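Local coordinates for protein enoyl-CoA hydratase/isomerase (Mycobacterium abscessus, PDB 3QXZ) that probably hydrates or isomerises the double bond of enoyl-CoA thioesters in fatty acid metabolism, at residues Arg45-Pro50 against Phe95-Pro100; Val56-Pro61 against Ile102-Gly107; Gln91-Glu96 against Ala117-Ile122; Ile124-Gly129 against Gly187-Ala192. All blocks are in the same frame, centred on the assembly; numbering follows the deposited sequence. Where two conformers were deposited one is given.

Contact 1: Arg45-Pro50 against Phe95-Pro100. With K (potassium ion), chain D; EDO (1,2-ethanediol), chain I.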
loop_
_atom_site.group_PDB
_atom_site.type_symbol
_atom_site.label_atom_id
_atom_site.label_comp_id
_atom_site.label_asym_id
_atom_site.label_seq_id
_atom_site.Cartn_x
_atom_site.Cartn_y
_atom_site.Cartn_z
ATOM N N ARG A 45 4.743 -29.867 -2.523
ATOM C CA ARG A 45 3.955 -31.097 -2.538
ATOM C C ARG A 45 2.484 -30.800 -2.252
ATOM O O ARG A 45 1.599 -31.334 -2.924
ATOM C CB ARG A 45 4.536 -32.093 -1.523
ATOM C CG ARG A 45 3.694 -33.341 -1.345
ATOM C CD ARG A 45 4.381 -34.361 -0.438
ATOM N NE ARG A 45 4.949 -33.740 0.755
ATOM C CZ ARG A 45 4.248 -33.349 1.818
ATOM N NH1 ARG A 45 2.924 -33.509 1.857
ATOM N NH2 ARG A 45 4.882 -32.783 2.840
ATOM N N LEU A 46 2.224 -29.946 -1.259
ATOM C CA LEU A 46 0.857 -29.628 -0.877
ATOM C C LEU A 46 0.170 -28.823 -1.972
ATOM O O LEU A 46 -1.026 -29.000 -2.217
ATOM C CB LEU A 46 0.816 -28.898 0.479
ATOM C CG LEU A 46 1.280 -29.735 1.678
ATOM C CD1 LEU A 46 1.414 -28.845 2.898
ATOM C CD2 LEU A 46 0.330 -30.896 1.944
ATOM N N ASP A 47 0.918 -27.948 -2.642
ATOM C CA ASP A 47 0.350 -27.208 -3.761
ATOM C C ASP A 47 -0.106 -28.164 -4.862
ATOM O O ASP A 47 -1.191 -27.989 -5.437
ATOM C CB ASP A 47 1.333 -26.168 -4.317
ATOM C CG ASP A 47 0.653 -25.110 -5.165
ATOM O OD1 ASP A 47 -0.505 -24.750 -4.876
ATOM O OD2 ASP A 47 1.292 -24.621 -6.103
ATOM N N ASP A 48 0.708 -29.186 -5.126
ATOM C CA ASP A 48 0.424 -30.154 -6.175
ATOM C C ASP A 48 -0.700 -31.127 -5.828
ATOM O O ASP A 48 -1.302 -31.703 -6.736
ATOM C CB ASP A 48 1.697 -30.920 -6.531
ATOM C CG ASP A 48 2.726 -30.044 -7.207
ATOM O OD1 ASP A 48 2.349 -28.970 -7.730
ATOM O OD2 ASP A 48 3.914 -30.434 -7.222
ATOM N N ASP A 49 -0.990 -31.305 -4.541
ATOM C CA ASP A 49 -2.009 -32.255 -4.072
ATOM C C ASP A 49 -3.401 -31.655 -4.310
ATOM O O ASP A 49 -3.750 -30.658 -3.673
ATOM C CB ASP A 49 -1.786 -32.511 -2.578
ATOM C CG ASP A 49 -2.668 -33.617 -2.019
ATOM O OD1 ASP A 49 -3.694 -33.944 -2.640
ATOM O OD2 ASP A 49 -2.312 -34.117 -0.932
ATOM N N PRO A 50 -4.208 -32.243 -5.223
ATOM C CA PRO A 50 -5.511 -31.654 -5.546
ATOM C C PRO A 50 -6.472 -31.653 -4.360
ATOM O O PRO A 50 -7.406 -30.846 -4.329
ATOM C CB PRO A 50 -6.047 -32.576 -6.656
ATOM C CG PRO A 50 -5.372 -33.862 -6.429
ATOM C CD PRO A 50 -3.985 -33.501 -5.962
ATOM N N PHE A 95 3.657 -17.323 -1.704
ATOM C CA PHE A 95 2.949 -16.487 -2.682
ATOM C C PHE A 95 3.147 -16.952 -4.142
ATOM O O PHE A 95 2.533 -16.371 -5.038
ATOM C CB PHE A 95 3.293 -14.985 -2.501
ATOM C CG PHE A 95 4.732 -14.669 -2.707
ATOM C CD1 PHE A 95 5.269 -14.576 -3.993
ATOM C CD2 PHE A 95 5.565 -14.463 -1.608
ATOM C CE1 PHE A 95 6.635 -14.311 -4.189
ATOM C CE2 PHE A 95 6.927 -14.186 -1.788
ATOM C CZ PHE A 95 7.460 -14.112 -3.062
ATOM N N GLU A 96 3.970 -17.982 -4.364
ATOM C CA GLU A 96 4.155 -18.557 -5.694
ATOM C C GLU A 96 3.190 -19.706 -5.955
ATOM O O GLU A 96 3.105 -20.202 -7.085
ATOM C CB GLU A 96 5.606 -19.050 -5.859
ATOM C CG GLU A 96 6.582 -17.882 -5.979
ATOM C CD GLU A 96 8.067 -18.235 -5.954
ATOM O OE1 GLU A 96 8.473 -19.218 -5.328
ATOM O OE2 GLU A 96 8.855 -17.455 -6.536
ATOM N N LEU A 97 2.469 -20.145 -4.922
ATOM C CA LEU A 97 1.601 -21.339 -5.028
ATOM C C LEU A 97 0.230 -21.019 -5.621
ATOM O O LEU A 97 -0.220 -19.871 -5.591
ATOM C CB LEU A 97 1.387 -21.957 -3.639
ATOM C CG LEU A 97 2.644 -22.255 -2.815
ATOM C CD1 LEU A 97 2.237 -22.919 -1.500
ATOM C CD2 LEU A 97 3.683 -23.075 -3.594
ATOM N N ARG A 98 -0.447 -22.047 -6.129
ATOM C CA ARG A 98 -1.855 -21.902 -6.510
ATOM C C ARG A 98 -2.770 -21.980 -5.279
ATOM O O ARG A 98 -3.881 -21.452 -5.292
ATOM C CB ARG A 98 -2.222 -22.987 -7.523
ATOM C CG ARG A 98 -1.378 -22.930 -8.786
ATOM C CD ARG A 98 -1.586 -24.138 -9.685
ATOM N NE ARG A 98 -1.407 -25.402 -8.971
ATOM C CZ ARG A 98 -0.240 -26.019 -8.814
ATOM N NH1 ARG A 98 0.870 -25.499 -9.319
ATOM N NH2 ARG A 98 -0.181 -27.164 -8.147
ATOM N N THR A 99 -2.275 -22.588 -4.212
ATOM C CA THR A 99 -3.052 -22.863 -3.003
ATOM C C THR A 99 -2.941 -21.722 -2.011
ATOM O O THR A 99 -1.833 -21.331 -1.674
ATOM C CB THR A 99 -2.550 -24.169 -2.351
ATOM O OG1 THR A 99 -2.639 -25.226 -3.321
ATOM C CG2 THR A 99 -3.333 -24.551 -1.094
ATOM N N PRO A 100 -4.079 -21.213 -1.497
ATOM C CA PRO A 100 -4.035 -20.183 -0.456
ATOM C C PRO A 100 -3.280 -20.647 0.783
ATOM O O PRO A 100 -3.369 -21.832 1.176
ATOM C CB PRO A 100 -5.517 -19.963 -0.125
ATOM C CG PRO A 100 -6.223 -20.252 -1.423
ATOM C CD PRO A 100 -5.461 -21.448 -1.966
HETATM K K K D . -3.294 -28.019 -3.626
HETATM C C1 EDO I . 5.233 -23.151 -7.187
HETATM O O1 EDO I . 6.370 -23.812 -7.758
HETATM C C2 EDO I . 3.961 -23.609 -7.889
HETATM O O2 EDO I . 3.571 -24.900 -7.397
HETATM O O HOH W 1 -4.686 -27.876 -5.964
#

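Contact 2: Val56-Pro61 against Ile102-Gly107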
loop_
_atom_site.group_PDB
_atom_site.type_symbol
_atom_site.label_atom_id
_atom_site.label_comp_id
_atom_site.label_asym_id
_atom_site.label_seq_id
_atom_site.Cartn_x
_atom_site.Cartn_y
_atom_site.Cartn_z
ATOM N N VAL A 56 -2.398 -24.007 6.167
ATOM C CA VAL A 56 -2.239 -23.153 7.356
ATOM C C VAL A 56 -0.871 -23.414 7.953
ATOM O O VAL A 56 -0.540 -24.567 8.225
ATOM C CB VAL A 56 -3.358 -23.415 8.396
ATOM C CG1 VAL A 56 -3.142 -22.589 9.677
ATOM C CG2 VAL A 56 -4.726 -23.102 7.789
ATOM N N LEU A 57 -0.078 -22.356 8.125
ATOM C CA LEU A 57 1.234 -22.419 8.767
ATOM C C LEU A 57 1.159 -21.862 10.186
ATOM O O LEU A 57 0.647 -20.754 10.408
ATOM C CB LEU A 57 2.253 -21.629 7.939
ATOM C CG LEU A 57 3.692 -21.634 8.470
ATOM C CD1 LEU A 57 4.314 -23.030 8.501
ATOM C CD2 LEU A 57 4.518 -20.685 7.592
ATOM N N THR A 58 1.662 -22.629 11.158
ATOM C CA THR A 58 1.573 -22.234 12.560
ATOM C C THR A 58 2.786 -22.749 13.336
ATOM O O THR A 58 3.588 -23.496 12.777
ATOM C CB THR A 58 0.224 -22.693 13.165
ATOM O OG1 THR A 58 -0.096 -21.894 14.300
ATOM C CG2 THR A 58 0.219 -24.183 13.512
ATOM N N GLY A 59 2.942 -22.307 14.585
ATOM C CA GLY A 59 4.046 -22.780 15.434
ATOM C C GLY A 59 3.583 -23.507 16.679
ATOM O O GLY A 59 2.489 -23.274 17.188
ATOM N N ALA A 60 4.442 -24.387 17.189
ATOM C CA ALA A 60 4.168 -25.031 18.479
ATOM C C ALA A 60 4.148 -23.950 19.560
ATOM O O ALA A 60 5.106 -23.201 19.689
ATOM C CB ALA A 60 5.237 -26.070 18.789
ATOM N N PRO A 61 3.055 -23.862 20.349
ATOM C CA PRO A 61 2.991 -22.815 21.371
ATOM C C PRO A 61 4.191 -22.867 22.327
ATOM O O PRO A 61 4.696 -23.959 22.609
ATOM C CB PRO A 61 1.675 -23.123 22.102
ATOM C CG PRO A 61 0.826 -23.729 21.060
ATOM C CD PRO A 61 1.772 -24.583 20.226
ATOM N N ILE A 102 -2.525 -19.421 4.802
ATOM C CA ILE A 102 -2.821 -18.580 5.945
ATOM C C ILE A 102 -1.789 -18.845 7.038
ATOM O O ILE A 102 -1.562 -20.003 7.406
ATOM C CB ILE A 102 -4.221 -18.907 6.514
ATOM C CG1 ILE A 102 -5.315 -18.707 5.453
ATOM C CG2 ILE A 102 -4.508 -18.062 7.785
ATOM C CD1 ILE A 102 -6.703 -19.279 5.866
ATOM N N ALA A 103 -1.141 -17.791 7.530
ATOM C CA ALA A 103 -0.212 -17.904 8.656
ATOM C C ALA A 103 -0.954 -17.600 9.941
ATOM O O ALA A 103 -1.437 -16.458 10.163
ATOM C CB ALA A 103 0.990 -16.985 8.459
ATOM N N ALA A 104 -1.097 -18.642 10.756
ATOM C CA ALA A 104 -1.677 -18.531 12.091
ATOM C C ALA A 104 -0.519 -18.258 13.042
ATOM O O ALA A 104 0.127 -19.182 13.562
ATOM C CB ALA A 104 -2.429 -19.832 12.452
ATOM N N VAL A 105 -0.210 -16.967 13.178
ATOM C CA VAL A 105 0.960 -16.512 13.929
ATOM C C VAL A 105 0.563 -16.447 15.404
ATOM O O VAL A 105 0.110 -15.426 15.923
ATOM C CB VAL A 105 1.509 -15.178 13.380
ATOM C CG1 VAL A 105 2.774 -14.800 14.091
ATOM C CG2 VAL A 105 1.789 -15.297 11.865
ATOM N N ASN A 106 0.691 -17.604 16.048
ATOM C CA ASN A 106 0.159 -17.844 17.393
ATOM C C ASN A 106 0.994 -17.260 18.521
ATOM O O ASN A 106 0.626 -17.375 19.687
ATOM C CB ASN A 106 0.011 -19.351 17.616
ATOM C CG ASN A 106 1.302 -20.075 17.387
ATOM O OD1 ASN A 106 1.777 -20.155 16.256
ATOM N ND2 ASN A 106 1.939 -20.568 18.478
ATOM N N GLY A 107 2.136 -16.670 18.186
ATOM C CA GLY A 107 3.025 -16.079 19.179
ATOM C C GLY A 107 4.237 -15.493 18.488
ATOM O O GLY A 107 4.187 -15.203 17.284
#

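Contact 3: Gln91-Glu96 against Ala117-Ile122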
loop_
_atom_site.group_PDB
_atom_site.type_symbol
_atom_site.label_atom_id
_atom_site.label_comp_id
_atom_site.label_asym_id
_atom_site.label_seq_id
_atom_site.Cartn_x
_atom_site.Cartn_y
_atom_site.Cartn_z
ATOM N N GLN A 91 11.903 -22.099 -0.640
ATOM C CA GLN A 91 11.542 -22.044 -2.046
ATOM C C GLN A 91 10.781 -23.326 -2.383
ATOM O O GLN A 91 11.221 -24.426 -2.037
ATOM C CB GLN A 91 12.800 -21.897 -2.915
ATOM C CG GLN A 91 13.546 -20.580 -2.653
ATOM C CD GLN A 91 14.791 -20.420 -3.499
ATOM O OE1 GLN A 91 14.770 -20.656 -4.705
ATOM N NE2 GLN A 91 15.883 -19.995 -2.871
ATOM N N PRO A 92 9.607 -23.207 -3.027
ATOM C CA PRO A 92 8.953 -21.965 -3.437
ATOM C C PRO A 92 8.435 -21.179 -2.243
ATOM O O PRO A 92 8.238 -21.747 -1.141
ATOM C CB PRO A 92 7.761 -22.464 -4.253
ATOM C CG PRO A 92 7.434 -23.777 -3.652
ATOM C CD PRO A 92 8.793 -24.382 -3.366
ATOM N N ALA A 93 8.210 -19.893 -2.466
ATOM C CA ALA A 93 7.591 -19.011 -1.461
ATOM C C ALA A 93 6.086 -19.288 -1.493
ATOM O O ALA A 93 5.527 -19.683 -2.520
ATOM C CB ALA A 93 7.849 -17.573 -1.796
ATOM N N ALA A 94 5.416 -19.057 -0.376
ATOM C CA ALA A 94 3.978 -19.311 -0.301
ATOM C C ALA A 94 3.212 -18.548 -1.391
ATOM O O ALA A 94 2.225 -19.076 -1.938
ATOM C CB ALA A 94 3.458 -18.968 1.085
ATOM N N PHE A 95 3.657 -17.323 -1.704
ATOM C CA PHE A 95 2.949 -16.487 -2.682
ATOM C C PHE A 95 3.147 -16.952 -4.142
ATOM O O PHE A 95 2.533 -16.371 -5.038
ATOM C CB PHE A 95 3.293 -14.985 -2.501
ATOM C CG PHE A 95 4.732 -14.669 -2.707
ATOM C CD1 PHE A 95 5.269 -14.576 -3.993
ATOM C CD2 PHE A 95 5.565 -14.463 -1.608
ATOM C CE1 PHE A 95 6.635 -14.311 -4.189
ATOM C CE2 PHE A 95 6.927 -14.186 -1.788
ATOM C CZ PHE A 95 7.460 -14.112 -3.062
ATOM N N GLU A 96 3.970 -17.982 -4.364
ATOM C CA GLU A 96 4.155 -18.557 -5.694
ATOM C C GLU A 96 3.190 -19.706 -5.955
ATOM O O GLU A 96 3.105 -20.202 -7.085
ATOM C CB GLU A 96 5.606 -19.050 -5.859
ATOM C CG GLU A 96 6.582 -17.882 -5.979
ATOM C CD GLU A 96 8.067 -18.235 -5.954
ATOM O OE1 GLU A 96 8.473 -19.218 -5.328
ATOM O OE2 GLU A 96 8.855 -17.455 -6.536
ATOM N N ALA A 117 6.647 -15.440 7.493
ATOM C CA ALA A 117 5.202 -15.251 7.680
ATOM C C ALA A 117 4.637 -14.252 6.681
ATOM O O ALA A 117 3.468 -14.379 6.257
ATOM C CB ALA A 117 4.899 -14.820 9.102
ATOM N N LEU A 118 5.468 -13.286 6.274
ATOM C CA LEU A 118 5.038 -12.298 5.276
ATOM C C LEU A 118 4.802 -12.909 3.896
ATOM O O LEU A 118 4.245 -12.239 3.033
ATOM C CB LEU A 118 6.024 -11.139 5.169
ATOM C CG LEU A 118 6.247 -10.295 6.419
ATOM C CD1 LEU A 118 7.256 -9.190 6.079
ATOM C CD2 LEU A 118 4.946 -9.693 7.005
ATOM N N HIS A 119 5.202 -14.169 3.663
ATOM C CA HIS A 119 4.916 -14.794 2.361
ATOM C C HIS A 119 3.463 -15.228 2.257
ATOM O O HIS A 119 2.976 -15.442 1.141
ATOM C CB HIS A 119 5.777 -16.028 2.131
ATOM C CG HIS A 119 7.229 -15.741 1.962
ATOM N ND1 HIS A 119 8.136 -16.741 1.711
ATOM C CD2 HIS A 119 7.926 -14.583 1.999
ATOM C CE1 HIS A 119 9.342 -16.207 1.593
ATOM N NE2 HIS A 119 9.244 -14.904 1.770
ATOM N N ALA A 120 2.788 -15.425 3.392
ATOM C CA ALA A 120 1.418 -15.939 3.381
ATOM C C ALA A 120 0.440 -14.904 2.810
ATOM O O ALA A 120 0.691 -13.690 2.844
ATOM C CB ALA A 120 0.974 -16.353 4.793
ATOM N N ASP A 121 -0.680 -15.385 2.276
ATOM C CA ASP A 121 -1.718 -14.471 1.782
ATOM C C ASP A 121 -2.348 -13.664 2.900
ATOM O O ASP A 121 -2.660 -12.476 2.739
ATOM C CB ASP A 121 -2.791 -15.283 1.062
ATOM C CG ASP A 121 -2.231 -16.091 -0.069
ATOM O OD1 ASP A 121 -1.540 -15.492 -0.929
ATOM O OD2 ASP A 121 -2.458 -17.322 -0.102
ATOM N N ILE A 122 -2.542 -14.337 4.027
ATOM C CA ILE A 122 -3.351 -13.828 5.134
ATOM C C ILE A 122 -2.600 -14.149 6.428
ATOM O O ILE A 122 -2.024 -15.238 6.565
ATOM C CB ILE A 122 -4.733 -14.516 5.115
ATOM C CG1 ILE A 122 -5.501 -14.148 3.828
ATOM C CG2 ILE A 122 -5.554 -14.206 6.412
ATOM C CD1 ILE A 122 -6.663 -15.132 3.451
HETATM O O HOH W 2 7.324 -19.177 1.852
#

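Contact 4: Ile124-Gly129 against Gly187-Ala192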
loop_
_atom_site.group_PDB
_atom_site.type_symbol
_atom_site.label_atom_id
_atom_site.label_comp_id
_atom_site.label_asym_id
_atom_site.label_seq_id
_atom_site.Cartn_x
_atom_site.Cartn_y
_atom_site.Cartn_z
ATOM N N ILE A 124 -2.986 -13.935 10.770
ATOM C CA ILE A 124 -3.698 -13.663 12.017
ATOM C C ILE A 124 -2.639 -13.733 13.104
ATOM O O ILE A 124 -1.927 -14.752 13.212
ATOM C CB ILE A 124 -4.814 -14.699 12.255
ATOM C CG1 ILE A 124 -5.835 -14.652 11.102
ATOM C CG2 ILE A 124 -5.513 -14.435 13.615
ATOM C CD1 ILE A 124 -6.913 -15.754 11.225
ATOM N N LEU A 125 -2.507 -12.649 13.878
ATOM C CA LEU A 125 -1.445 -12.540 14.899
ATOM C C LEU A 125 -1.975 -12.558 16.328
ATOM O O LEU A 125 -3.030 -12.000 16.625
ATOM C CB LEU A 125 -0.583 -11.274 14.681
ATOM C CG LEU A 125 0.645 -11.392 13.777
ATOM C CD1 LEU A 125 0.292 -11.799 12.349
ATOM C CD2 LEU A 125 1.412 -10.050 13.757
ATOM N N ALA A 126 -1.186 -13.173 17.195
ATOM C CA ALA A 126 -1.463 -13.223 18.634
ATOM C C ALA A 126 -1.171 -11.863 19.270
ATOM O O ALA A 126 -0.064 -11.321 19.121
ATOM C CB ALA A 126 -0.595 -14.282 19.273
ATOM N N GLU A 127 -2.132 -11.353 20.049
ATOM C CA GLU A 127 -1.937 -10.087 20.770
ATOM C C GLU A 127 -0.737 -10.077 21.723
ATOM O O GLU A 127 -0.105 -9.033 21.927
ATOM C CB GLU A 127 -3.232 -9.690 21.498
ATOM C CG GLU A 127 -4.294 -9.187 20.522
ATOM C CD GLU A 127 -5.709 -9.212 21.099
ATOM O OE1 GLU A 127 -5.876 -9.531 22.295
ATOM O OE2 GLU A 127 -6.657 -8.912 20.342
ATOM N N GLU A 128 -0.417 -11.238 22.277
ATOM C CA GLU A 128 0.664 -11.361 23.275
ATOM C C GLU A 128 2.055 -11.514 22.662
ATOM O O GLU A 128 3.056 -11.518 23.385
ATOM C CB GLU A 128 0.382 -12.539 24.222
ATOM C CG GLU A 128 -0.933 -12.450 25.005
ATOM C CD GLU A 128 -2.118 -13.113 24.301
ATOM O OE1 GLU A 128 -2.089 -13.313 23.061
ATOM O OE2 GLU A 128 -3.106 -13.440 24.996
ATOM N N GLY A 129 2.126 -11.638 21.328
ATOM C CA GLY A 129 3.406 -11.947 20.678
ATOM C C GLY A 129 4.359 -10.766 20.542
ATOM O O GLY A 129 3.926 -9.616 20.451
ATOM N N GLY A 187 -4.425 -17.991 22.135
ATOM C CA GLY A 187 -5.152 -19.267 22.136
ATOM C C GLY A 187 -6.311 -19.383 21.157
ATOM O O GLY A 187 -6.870 -20.472 20.976
ATOM N N LYS A 188 -6.668 -18.261 20.536
ATOM C CA LYS A 188 -7.770 -18.179 19.582
ATOM C C LYS A 188 -7.263 -18.109 18.125
ATOM O O LYS A 188 -8.031 -18.294 17.186
ATOM C CB LYS A 188 -8.634 -16.942 19.879
ATOM C CG LYS A 188 -9.344 -16.952 21.259
ATOM C CD LYS A 188 -10.389 -18.063 21.336
ATOM C CE LYS A 188 -11.056 -18.135 22.710
ATOM N NZ LYS A 188 -11.979 -19.307 22.782
ATOM N N VAL A 189 -5.971 -17.875 17.944
ATOM C CA VAL A 189 -5.422 -17.614 16.594
ATOM C C VAL A 189 -5.559 -18.802 15.632
ATOM O O VAL A 189 -6.082 -18.640 14.510
ATOM C CB VAL A 189 -3.944 -17.176 16.690
ATOM C CG1 VAL A 189 -3.289 -17.142 15.304
ATOM C CG2 VAL A 189 -3.833 -15.784 17.342
ATOM N N LEU A 190 -5.113 -19.985 16.049
ATOM C CA LEU A 190 -5.164 -21.139 15.168
ATOM C C LEU A 190 -6.597 -21.509 14.806
ATOM O O LEU A 190 -6.896 -21.790 13.647
ATOM C CB LEU A 190 -4.409 -22.335 15.767
ATOM C CG LEU A 190 -4.371 -23.611 14.910
ATOM C CD1 LEU A 190 -3.833 -23.385 13.474
ATOM C CD2 LEU A 190 -3.565 -24.704 15.649
ATOM N N GLY A 191 -7.500 -21.501 15.791
ATOM C CA GLY A 191 -8.904 -21.801 15.535
ATOM C C GLY A 191 -9.525 -20.846 14.528
ATOM O O GLY A 191 -10.309 -21.264 13.677
ATOM N N ALA A 192 -9.186 -19.557 14.617
ATOM C CA ALA A 192 -9.710 -18.593 13.649
ATOM C C ALA A 192 -9.165 -18.877 12.246
ATOM O O ALA A 192 -9.899 -18.812 11.261
ATOM C CB ALA A 192 -9.385 -17.159 14.066
#

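Contact 1: Arg45-Pro50 against Phe95-Pro100
Asp47, in the last turn of helix 33-48, reaches into the backbone of Leu97-Thr99 in the loop that leads to strand 101-105. Its CB lies 4.0 Å from Leu97 CD2. A chi1 of -162° sets CG opposite the backbone N and swings the carboxylate out from the helix, so that CG packs against Leu97 CB. From there the two oxygens divide the work. OD1 takes the Thr99 hydroxyl on its anti lone pair, OG1 to OD1 2.7 Å, and receives weak, bent bonds from the backbone N of Arg98 and Thr99. Asp47 OD2 accepts the straighter bond from Arg98 N (3.1 Å, 165° at the hydrogen), on the syn side but tilted from the carboxylate plane. A 1,2-ethanediol, probably from the crystallisation liquor, gives OD2 another bond. In one of two modelled conformers of Arg98, OD2 also sits over one guanidinium face, a salt bridge of charge alone, with NH1 3.4 Å away. This conformer turns NH2 to Asp48 OD1, 3.1 Å away; the two flat groups are nearly coplanar. The same NH2 makes a weak bond to Asp47 O.

Beside this network lies a potassium ion, held by the carbonyl oxygens of Leu46, Asp47 and Asp49, by Thr99 OG1 at 2.9 Å, by a water and by Val52 O. Thr99 OG1 therefore gives its proton to Asp47 while offering oxygen to the metal. With carbonyls and a hydroxyl as its protein ligands, the ion ties the C-terminal end of the helix to the loop, and the second-shell carboxylate of Asp47 probably adds to the attraction for the cation.

Contact 2: Val56-Pro61 against Ile102-Gly107
Val56-Gly59 and Ile102-Val105 run side by side as parallel strands, their axes 4.6 Å apart and 18° from alignment, with Val56 beside Ile102 and Leu57 beside Ala103. Leu57 holds both backbone bonds: its N gives to Ile102 O at 2.9 Å, and its O receives Ala104 N at 2.8 Å. Beyond this pair, side chains take over the joining. Thr58 OG1 donates to Ala104 O over 2.8 Å; a chi1 of -157° sends the hydroxyl away from its own N and across to the neighbouring strand. Asn106, the last residue of the inverse gamma turn centred on Val105, stands toward the first strand with chi1 56°, its CG between its own N and carbonyl carbon. Its OD1 accepts Gly59 N at 3.0 Å, the donor tilted well off the amide's carbonyl plane, while ND2 bonds to Ala63 O. The Asn106 side chain thus stands in for a strand backbone where the chains diverge, and it crosses Thr58 at about a right angle.

On the face that carries Val56, Ile102 and Ala104, the valine's CG1 branch lies 4.0 Å from Ala104 CB. Helix 186-203 packs there through Leu190, Ala193 and Ala197. Leu57 and Ala103 point to the other face, where Leu57 meets Leu39 and Tyr43 of helix 33-48 and Ala103 meets Ala120. Strand 17-23 continues the sheet beyond Val56 and Thr58. These are the third and fourth of six strands in the main sheet of the crotonase fold, with helices packed on both its faces.

Contact 3: Gln91-Glu96 against Ala117-Ile122
The loop before strand 101-105 and the type I turn Ala117-Ala120, before strand 122-126, meet in the buried middle of the crotonase fold around the His119 imidazole. Phe95 makes a T-shaped pair with it: the phenyl edge points at the imidazole face, centroids 5.4 Å apart and planes at 80°, and CE2 comes within 3.9 Å of His119 CD2. A chi1 of 62° places the Phe95 ring between its own N and carbonyl, back toward Ala93, whose CB rests over one face of the phenyl. His119 O lies at the phenyl edge.

Ala93 CB also comes within 3.6 Å of His119 ND1, and Ala94 CB packs on His119 CB at 3.9 Å. One water joins the segments in the plane of the imidazole, accepting from Ala94 N and bonded to ND1 at 2.6 Å. NE2 is bonded to Ala144 O, so both ring nitrogens have partners, which should fix the ring's rotation. Within its own loop, Glu96 N gives to Ala93 O. Trp148 and Trp217 also meet the Phe95 ring, so an aromatic cluster fills the buried junction between the loops before strands 101-105 and 122-126 of this crotonase fold.

Contact 4: Ile124-Gly129 against Gly187-Ala192
Val189 of helix 186-203 lowers both methyls onto the backbone of strand 122-126. The helical segment 187-192 runs nearly antiparallel to 124-126 (164°, axes 7.7 Å apart), and the valine straddles the strand's end. CG1, turned away from its own backbone N by a chi1 of 170°, lies 3.5 Å from Ile124 O and 3.9 Å from Ile124 CG2. CG2 settles further along, 3.7 Å from Ala126 N and 4.1 Å from Ala126 CB. The Ile124 and Val189 side chains lie alongside each other, pointing opposite ways, and the isoleucine's other branch extends to the next helical turn, where CD1 touches Ala192 CB at 4.0 Å. Three residues on from Val189, that alanine lies on the same side of the helix, and its small methyl lets the Ile124 tip approach the backbone, with Ala192 C also 4.0 Å from CD1.

Around this first shell, Ile124 and Ala192 both meet Leu184 of the neighbouring strand 182-184, Ile124 also touches Ala193, and Val189 reaches Ala104 of strand 101-105. The strand is held by backbone bonds to Ala103 and Val105 through Ile124, and to Arg182 and Leu184 through Leu125. At the helix start, Glu128 OE1 accepts the backbone N of Ala186, while Gly129 N closes the turn on Ala126 O.

Every contact between the two segments is apolar or van der Waals. Neighbouring strands meet most of the strand's backbone polarity, and Tyr131 OH and the turn meet Ala126 O, so aliphatic packing seats the helix here, with Glu128 adding a polar tie at its start.

All four contacts are largely buried, but their chemistry follows their place. Contact 1 is the polar one, with charges, a potassium ion and exposed Asp48 and Arg98 at its margin; contact 4, on the far side of the chain's centre, is wholly apolar. Contacts 2 and 4 share the main sheet: strands 101-105 and 122-126 are neighbours, probably bonded from Val105 N to Ile124 O, and helix 186-203, part of contact 4, also packs on the Val56, Ile102 and Ala104 face of contact 2. Contact 3, nearest the chain's centre, shares Phe95 and Glu96 with contact 1, and mixes aromatic packing with a water bridge. It meets contact 2 where Ala120 packs on Ala103.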